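Local coordinates for protein toll (Drosophila melanogaster, PDB 4LXR) that is the extracellular leucine-rich-repeat part of a receptor that binds cleaved spaetzle to switch on antifungal immunity and dorsal-ventral patterning of the embryo, at residues N524-C538 with R559-P573. Numbering follows the deposited sequence.
Sequences NNLVHVDLNDNPLVC and RQFKLRTDRLVCSQP. With NAG (2-acetamido-2-deoxy-beta-D-glucopyranose), chain F; NAG (2-acetamido-2-deoxy-beta-D-glucopyranose), chain B.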
loop_
_atom_site.group_PDB
_atom_site.type_symbol
_atom_site.label_atom_id
_atom_site.label_comp_id
_atom_site.label_asym_id
_atom_site.label_seq_id
_atom_site.Cartn_x
_atom_site.Cartn_y
_atom_site.Cartn_z
ATOM N N ASN A 524 19.307 -3.167 24.240
ATOM C CA ASN A 524 19.962 -2.096 23.497
ATOM C C ASN A 524 19.469 -2.006 22.055
ATOM O O ASN A 524 20.249 -1.792 21.126
ATOM C CB ASN A 524 21.481 -2.280 23.537
ATOM C CG ASN A 524 22.233 -1.023 23.145
ATOM O OD1 ASN A 524 22.820 -0.948 22.065
ATOM N ND2 ASN A 524 22.209 -0.022 24.020
ATOM N N ASN A 525 18.163 -2.172 21.877
ATOM C CA ASN A 525 17.550 -2.118 20.555
ATOM C C ASN A 525 16.872 -0.775 20.295
ATOM O O ASN A 525 16.890 0.114 21.150
ATOM C CB ASN A 525 16.536 -3.257 20.400
ATOM C CG ASN A 525 15.439 -3.215 21.457
ATOM O OD1 ASN A 525 15.609 -2.622 22.527
ATOM N ND2 ASN A 525 14.309 -3.850 21.162
ATOM N N LEU A 526 16.286 -0.623 19.112
ATOM C CA LEU A 526 15.440 0.534 18.842
ATOM C C LEU A 526 14.129 0.125 18.173
ATOM O O LEU A 526 14.120 -0.407 17.058
ATOM C CB LEU A 526 16.166 1.581 17.999
ATOM C CG LEU A 526 15.286 2.778 17.617
ATOM C CD1 LEU A 526 14.697 3.430 18.846
ATOM C CD2 LEU A 526 16.075 3.789 16.809
ATOM N N VAL A 527 13.026 0.389 18.867
ATOM C CA VAL A 527 11.694 0.046 18.389
ATOM C C VAL A 527 10.877 1.299 18.120
ATOM O O VAL A 527 10.765 2.157 18.984
ATOM C CB VAL A 527 10.947 -0.787 19.440
ATOM C CG1 VAL A 527 9.608 -1.270 18.887
ATOM C CG2 VAL A 527 11.810 -1.962 19.887
ATOM N N HIS A 528 10.307 1.407 16.924
ATOM C CA HIS A 528 9.397 2.506 16.606
ATOM C C HIS A 528 7.973 2.129 16.973
ATOM O O HIS A 528 7.540 1.004 16.722
ATOM C CB HIS A 528 9.456 2.859 15.120
ATOM C CG HIS A 528 10.804 3.312 14.654
ATOM N ND1 HIS A 528 11.100 4.636 14.400
ATOM C CD2 HIS A 528 11.937 2.618 14.390
ATOM C CE1 HIS A 528 12.356 4.738 14.008
ATOM N NE2 HIS A 528 12.886 3.528 13.993
ATOM N N VAL A 529 7.242 3.066 17.571
ATOM C CA VAL A 529 5.844 2.835 17.933
ATOM C C VAL A 529 4.969 4.007 17.501
ATOM O O VAL A 529 5.187 5.142 17.923
ATOM C CB VAL A 529 5.656 2.630 19.457
ATOM C CG1 VAL A 529 4.222 2.243 19.753
ATOM C CG2 VAL A 529 6.618 1.575 19.991
ATOM N N ASP A 530 3.971 3.728 16.668
ATOM C CA ASP A 530 3.071 4.767 16.187
ATOM C C ASP A 530 1.853 4.898 17.100
ATOM O O ASP A 530 1.023 4.000 17.160
ATOM C CB ASP A 530 2.632 4.456 14.755
ATOM C CG ASP A 530 2.004 5.649 14.072
ATOM O OD1 ASP A 530 1.522 6.556 14.784
ATOM O OD2 ASP A 530 1.984 5.684 12.824
ATOM N N LEU A 531 1.745 6.032 17.792
ATOM C CA LEU A 531 0.673 6.256 18.762
ATOM C C LEU A 531 -0.387 7.240 18.276
ATOM O O LEU A 531 -1.243 7.665 19.055
ATOM C CB LEU A 531 1.253 6.754 20.084
ATOM C CG LEU A 531 2.184 5.791 20.820
ATOM C CD1 LEU A 531 2.725 6.436 22.109
ATOM C CD2 LEU A 531 1.452 4.473 21.107
ATOM N N ASN A 532 -0.328 7.601 16.998
ATOM C CA ASN A 532 -1.250 8.580 16.422
ATOM C C ASN A 532 -2.718 8.172 16.508
ATOM O O ASN A 532 -3.035 6.983 16.586
ATOM C CB ASN A 532 -0.883 8.853 14.961
ATOM C CG ASN A 532 0.341 9.745 14.823
ATOM O OD1 ASN A 532 0.736 10.419 15.777
ATOM N ND2 ASN A 532 0.940 9.763 13.632
ATOM N N ASP A 533 -3.609 9.163 16.490
ATOM C CA ASP A 533 -5.052 8.913 16.408
ATOM C C ASP A 533 -5.599 8.064 17.548
ATOM O O ASP A 533 -6.366 7.127 17.327
ATOM C CB ASP A 533 -5.419 8.259 15.070
ATOM C CG ASP A 533 -5.063 9.122 13.886
ATOM O OD1 ASP A 533 -5.780 10.116 13.636
ATOM O OD2 ASP A 533 -4.071 8.805 13.200
ATOM N N ASN A 534 -5.193 8.389 18.764
ATOM C CA ASN A 534 -5.781 7.786 19.941
ATOM C C ASN A 534 -6.510 8.841 20.774
ATOM O O ASN A 534 -6.128 10.014 20.760
ATOM C CB ASN A 534 -4.705 7.067 20.748
ATOM C CG ASN A 534 -4.470 5.654 20.251
ATOM O OD1 ASN A 534 -5.326 4.783 20.426
ATOM N ND2 ASN A 534 -3.316 5.417 19.632
ATOM N N PRO A 535 -7.580 8.438 21.482
ATOM C CA PRO A 535 -8.403 9.396 22.241
ATOM C C PRO A 535 -7.807 9.812 23.603
ATOM O O PRO A 535 -8.439 9.650 24.645
ATOM C CB PRO A 535 -9.725 8.634 22.430
ATOM C CG PRO A 535 -9.314 7.190 22.470
ATOM C CD PRO A 535 -8.153 7.077 21.496
ATOM N N LEU A 536 -6.607 10.373 23.585
ATOM C CA LEU A 536 -5.869 10.642 24.817
ATOM C C LEU A 536 -6.550 11.656 25.735
ATOM O O LEU A 536 -6.969 12.728 25.290
ATOM C CB LEU A 536 -4.460 11.123 24.476
ATOM C CG LEU A 536 -3.445 11.111 25.613
ATOM C CD1 LEU A 536 -3.171 9.679 26.063
ATOM C CD2 LEU A 536 -2.169 11.802 25.177
ATOM N N VAL A 537 -6.683 11.297 27.011
ATOM C CA VAL A 537 -7.179 12.232 28.019
ATOM C C VAL A 537 -5.983 13.005 28.576
ATOM O O VAL A 537 -5.110 12.429 29.229
ATOM C CB VAL A 537 -7.941 11.517 29.169
ATOM C CG1 VAL A 537 -8.231 12.492 30.306
ATOM C CG2 VAL A 537 -9.244 10.890 28.660
ATOM N N CYS A 538 -5.924 14.300 28.285
ATOM C CA CYS A 538 -4.783 15.114 28.693
ATOM C C CYS A 538 -4.988 15.768 30.057
ATOM O O CYS A 538 -5.303 16.954 30.154
ATOM C CB CYS A 538 -4.463 16.159 27.631
ATOM S SG CYS A 538 -3.974 15.429 26.055
ATOM N N ARG A 559 15.037 5.702 25.496
ATOM C CA ARG A 559 15.882 5.687 24.311
ATOM C C ARG A 559 15.937 4.301 23.672
ATOM O O ARG A 559 16.629 4.094 22.675
ATOM C CB ARG A 559 17.291 6.176 24.656
ATOM C CG ARG A 559 18.049 6.764 23.475
ATOM C CD ARG A 559 17.381 8.035 22.971
ATOM N NE ARG A 559 17.816 9.215 23.714
ATOM C CZ ARG A 559 17.307 10.433 23.553
ATOM N NH1 ARG A 559 16.330 10.636 22.678
ATOM N NH2 ARG A 559 17.773 11.446 24.271
ATOM N N GLN A 560 15.210 3.351 24.252
ATOM C CA GLN A 560 15.052 2.041 23.631
ATOM C C GLN A 560 13.984 2.110 22.542
ATOM O O GLN A 560 13.965 1.294 21.628
ATOM C CB GLN A 560 14.705 0.963 24.667
ATOM C CG GLN A 560 15.838 -0.033 24.954
ATOM C CD GLN A 560 17.000 0.581 25.740
ATOM O OE1 GLN A 560 16.896 0.816 26.948
ATOM N NE2 GLN A 560 18.113 0.832 25.054
ATOM N N PHE A 561 13.101 3.097 22.634
ATOM C CA PHE A 561 12.059 3.262 21.625
ATOM C C PHE A 561 11.989 4.678 21.059
ATOM O O PHE A 561 12.548 5.614 21.623
ATOM C CB PHE A 561 10.686 2.845 22.170
ATOM C CG PHE A 561 10.319 3.498 23.482
ATOM C CD1 PHE A 561 10.140 4.874 23.571
ATOM C CD2 PHE A 561 10.120 2.725 24.619
ATOM C CE1 PHE A 561 9.794 5.468 24.774
ATOM C CE2 PHE A 561 9.771 3.308 25.821
ATOM C CZ PHE A 561 9.608 4.686 25.901
ATOM N N LYS A 562 11.284 4.809 19.942
ATOM C CA LYS A 562 11.005 6.092 19.316
ATOM C C LYS A 562 9.513 6.162 18.994
ATOM O O LYS A 562 9.007 5.413 18.144
ATOM C CB LYS A 562 11.837 6.257 18.041
ATOM C CG LYS A 562 11.422 7.432 17.170
ATOM C CD LYS A 562 12.460 7.698 16.087
ATOM C CE LYS A 562 12.011 8.800 15.145
ATOM N NZ LYS A 562 11.613 10.027 15.882
ATOM N N LEU A 563 8.811 7.056 19.688
ATOM C CA LEU A 563 7.363 7.161 19.563
ATOM C C LEU A 563 6.983 8.193 18.517
ATOM O O LEU A 563 7.557 9.282 18.473
ATOM C CB LEU A 563 6.741 7.551 20.903
ATOM C CG LEU A 563 7.243 6.755 22.103
ATOM C CD1 LEU A 563 6.660 7.318 23.385
ATOM C CD2 LEU A 563 6.877 5.296 21.935
ATOM N N ARG A 564 6.018 7.840 17.673
ATOM C CA ARG A 564 5.463 8.776 16.706
ATOM C C ARG A 564 4.168 9.333 17.264
ATOM O O ARG A 564 3.195 8.598 17.477
ATOM C CB ARG A 564 5.215 8.093 15.365
ATOM C CG ARG A 564 4.452 8.943 14.370
ATOM C CD ARG A 564 4.668 8.434 12.956
ATOM N NE ARG A 564 3.449 8.501 12.158
ATOM C CZ ARG A 564 3.417 8.403 10.833
ATOM N NH1 ARG A 564 4.545 8.245 10.150
ATOM N NH2 ARG A 564 2.257 8.470 10.191
ATOM N N THR A 565 4.170 10.635 17.514
ATOM C CA THR A 565 3.074 11.292 18.210
ATOM C C THR A 565 2.611 12.557 17.503
ATOM O O THR A 565 1.785 13.295 18.033
ATOM C CB THR A 565 3.497 11.680 19.630
ATOM O OG1 THR A 565 4.709 12.439 19.565
ATOM C CG2 THR A 565 3.747 10.437 20.462
ATOM N N ASP A 566 3.133 12.794 16.303
ATOM C CA ASP A 566 2.870 14.027 15.562
ATOM C C ASP A 566 1.382 14.243 15.298
ATOM O O ASP A 566 0.938 15.370 15.125
ATOM C CB ASP A 566 3.660 14.051 14.248
ATOM C CG ASP A 566 3.051 13.153 13.177
ATOM O OD1 ASP A 566 3.050 11.914 13.355
ATOM O OD2 ASP A 566 2.582 13.688 12.151
ATOM N N ARG A 567 0.616 13.157 15.271
ATOM C CA ARG A 567 -0.833 13.257 15.129
ATOM C C ARG A 567 -1.556 12.581 16.293
ATOM O O ARG A 567 -2.656 12.043 16.134
ATOM C CB ARG A 567 -1.292 12.728 13.767
ATOM C CG ARG A 567 -1.040 13.728 12.640
ATOM C CD ARG A 567 -1.076 13.101 11.257
ATOM N NE ARG A 567 -2.345 12.439 10.991
ATOM C CZ ARG A 567 -2.492 11.121 10.887
ATOM N NH1 ARG A 567 -1.439 10.322 11.015
ATOM N NH2 ARG A 567 -3.688 10.600 10.650
ATOM N N LEU A 568 -0.920 12.621 17.466
ATOM C CA LEU A 568 -1.564 12.236 18.719
ATOM C C LEU A 568 -2.124 13.486 19.397
ATOM O O LEU A 568 -1.379 14.396 19.788
ATOM C CB LEU A 568 -0.590 11.507 19.650
ATOM C CG LEU A 568 -1.162 11.149 21.025
ATOM C CD1 LEU A 568 -2.449 10.341 20.881
ATOM C CD2 LEU A 568 -0.135 10.395 21.854
ATOM N N VAL A 569 -3.446 13.509 19.534
ATOM C CA VAL A 569 -4.185 14.721 19.841
ATOM C C VAL A 569 -5.124 14.511 21.013
ATOM O O VAL A 569 -5.825 13.504 21.074
ATOM C CB VAL A 569 -5.029 15.135 18.622
ATOM C CG1 VAL A 569 -6.026 16.215 18.990
ATOM C CG2 VAL A 569 -4.125 15.595 17.495
ATOM N N CYS A 570 -5.134 15.466 21.938
ATOM C CA CYS A 570 -6.028 15.422 23.092
ATOM C C CYS A 570 -7.481 15.327 22.679
ATOM O O CYS A 570 -7.927 16.059 21.801
ATOM C CB CYS A 570 -5.864 16.675 23.959
ATOM S SG CYS A 570 -4.240 16.869 24.646
ATOM N N SER A 571 -8.213 14.434 23.336
ATOM C CA SER A 571 -9.651 14.322 23.159
ATOM C C SER A 571 -10.365 15.071 24.291
ATOM O O SER A 571 -11.482 15.560 24.134
ATOM C CB SER A 571 -10.050 12.845 23.149
ATOM O OG SER A 571 -11.457 12.686 23.135
ATOM N N GLN A 572 -9.692 15.168 25.431
ATOM C CA GLN A 572 -10.273 15.735 26.635
ATOM C C GLN A 572 -9.152 16.319 27.484
ATOM O O GLN A 572 -8.008 15.889 27.349
ATOM C CB GLN A 572 -10.991 14.643 27.421
ATOM C CG GLN A 572 -12.491 14.630 27.261
ATOM C CD GLN A 572 -13.172 13.895 28.398
ATOM O OE1 GLN A 572 -12.858 12.734 28.676
ATOM N NE2 GLN A 572 -14.098 14.572 29.076
ATOM N N PRO A 573 -9.462 17.306 28.349
ATOM C CA PRO A 573 -10.758 17.968 28.549
ATOM C C PRO A 573 -10.999 19.026 27.471
ATOM O O PRO A 573 -10.115 19.250 26.642
ATOM C CB PRO A 573 -10.584 18.653 29.910
ATOM C CG PRO A 573 -9.140 19.028 29.937
ATOM C CD PRO A 573 -8.423 17.878 29.230
HETATM C C1 NAG F . -0.168 2.858 11.246
HETATM C C2 NAG F . 0.776 3.534 10.238
HETATM C C3 NAG F . 0.196 4.872 9.762
HETATM C C4 NAG F . -1.267 4.738 9.353
HETATM C C5 NAG F . -2.039 4.021 10.453
HETATM C C6 NAG F . -3.496 3.796 10.121
HETATM C C7 NAG F . 3.226 3.306 10.270
HETATM C C8 NAG F . 3.095 2.598 8.957
HETATM N N2 NAG F . 2.088 3.733 10.826
HETATM O O3 NAG F . 0.972 5.340 8.665
HETATM O O4 NAG F . -1.875 6.022 9.228
HETATM O O5 NAG F . -1.453 2.737 10.684
HETATM O O6 NAG F . -3.639 2.925 9.008
HETATM O O7 NAG F . 4.315 3.493 10.803
HETATM C C1 NAG B . -1.698 6.738 7.998
HETATM C C2 NAG B . -2.832 7.753 7.917
HETATM C C3 NAG B . -2.690 8.612 6.665
HETATM C C4 NAG B . -1.298 9.232 6.576
HETATM C C5 NAG B . -0.215 8.171 6.768
HETATM C C6 NAG B . 1.172 8.761 6.888
HETATM C C7 NAG B . -4.893 6.970 9.021
HETATM C C8 NAG B . -6.214 6.289 8.822
HETATM N N2 NAG B . -4.134 7.095 7.928
HETATM O O3 NAG B . -3.691 9.625 6.674
HETATM O O4 NAG B . -1.133 9.798 5.280
HETATM O O5 NAG B . -0.451 7.426 7.971
HETATM O O6 NAG B . 2.062 7.878 7.558
HETATM O O7 NAG B . -4.529 7.372 10.124
HETATM O O HOH W 1 0.125 7.596 12.035
HETATM O O HOH W 2 -4.705 11.387 18.803
#
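Asn532 reaches across to the turn at 565-567 and uses both ends of its amide there: OD1 accepts the N-H of Arg567 (N to OD1 2.8 Å) from above the carbonyl plane, and ND2 gives one proton, nearly within its own amide plane, to Asp566 OD1 at 3.0 Å. Its other amide proton goes to a water shared with Asp530 OD2 and Arg564 NH2; asparagine suits the place by carrying an acceptor and a two-proton donor on one short chain. With an alanine here, the Arg567 N-H is likely to lose its acceptor and the Asp566 carboxylate to be freer to turn. Asp530 and Arg564 run side by side from paired strands, each with CG anti to the backbone N (chi1 -165° and 172°). The carboxylate oxygen OD2 sits over a face of the guanidinium, 3.2 Å from Arg564 NE, a charge contact with no N-H aimed at it. OD2 takes protons from N2 of the first sugar and from that water, while Arg564, long enough to reach the second sugar, donates from NH2 to its O6 at 2.7 Å, so the pair grips the protein's own N-linked glycan. These parallel strands, 527-530 and 561-564, end the concave sheet of the first, N-terminal leucine-rich-repeat solenoid, where it passes into its cysteine-rich C-terminal cap. On the side turned from the glycan, branched aliphatic residues fill the core: Val529 CB meets Leu563 CD2, and the side chains of Leu568 and Leu536 cross at about a right angle, CD2 to CD2 4.1 Å. Farther along, the Cys538-Cys570 disulfide locks the cap covalently.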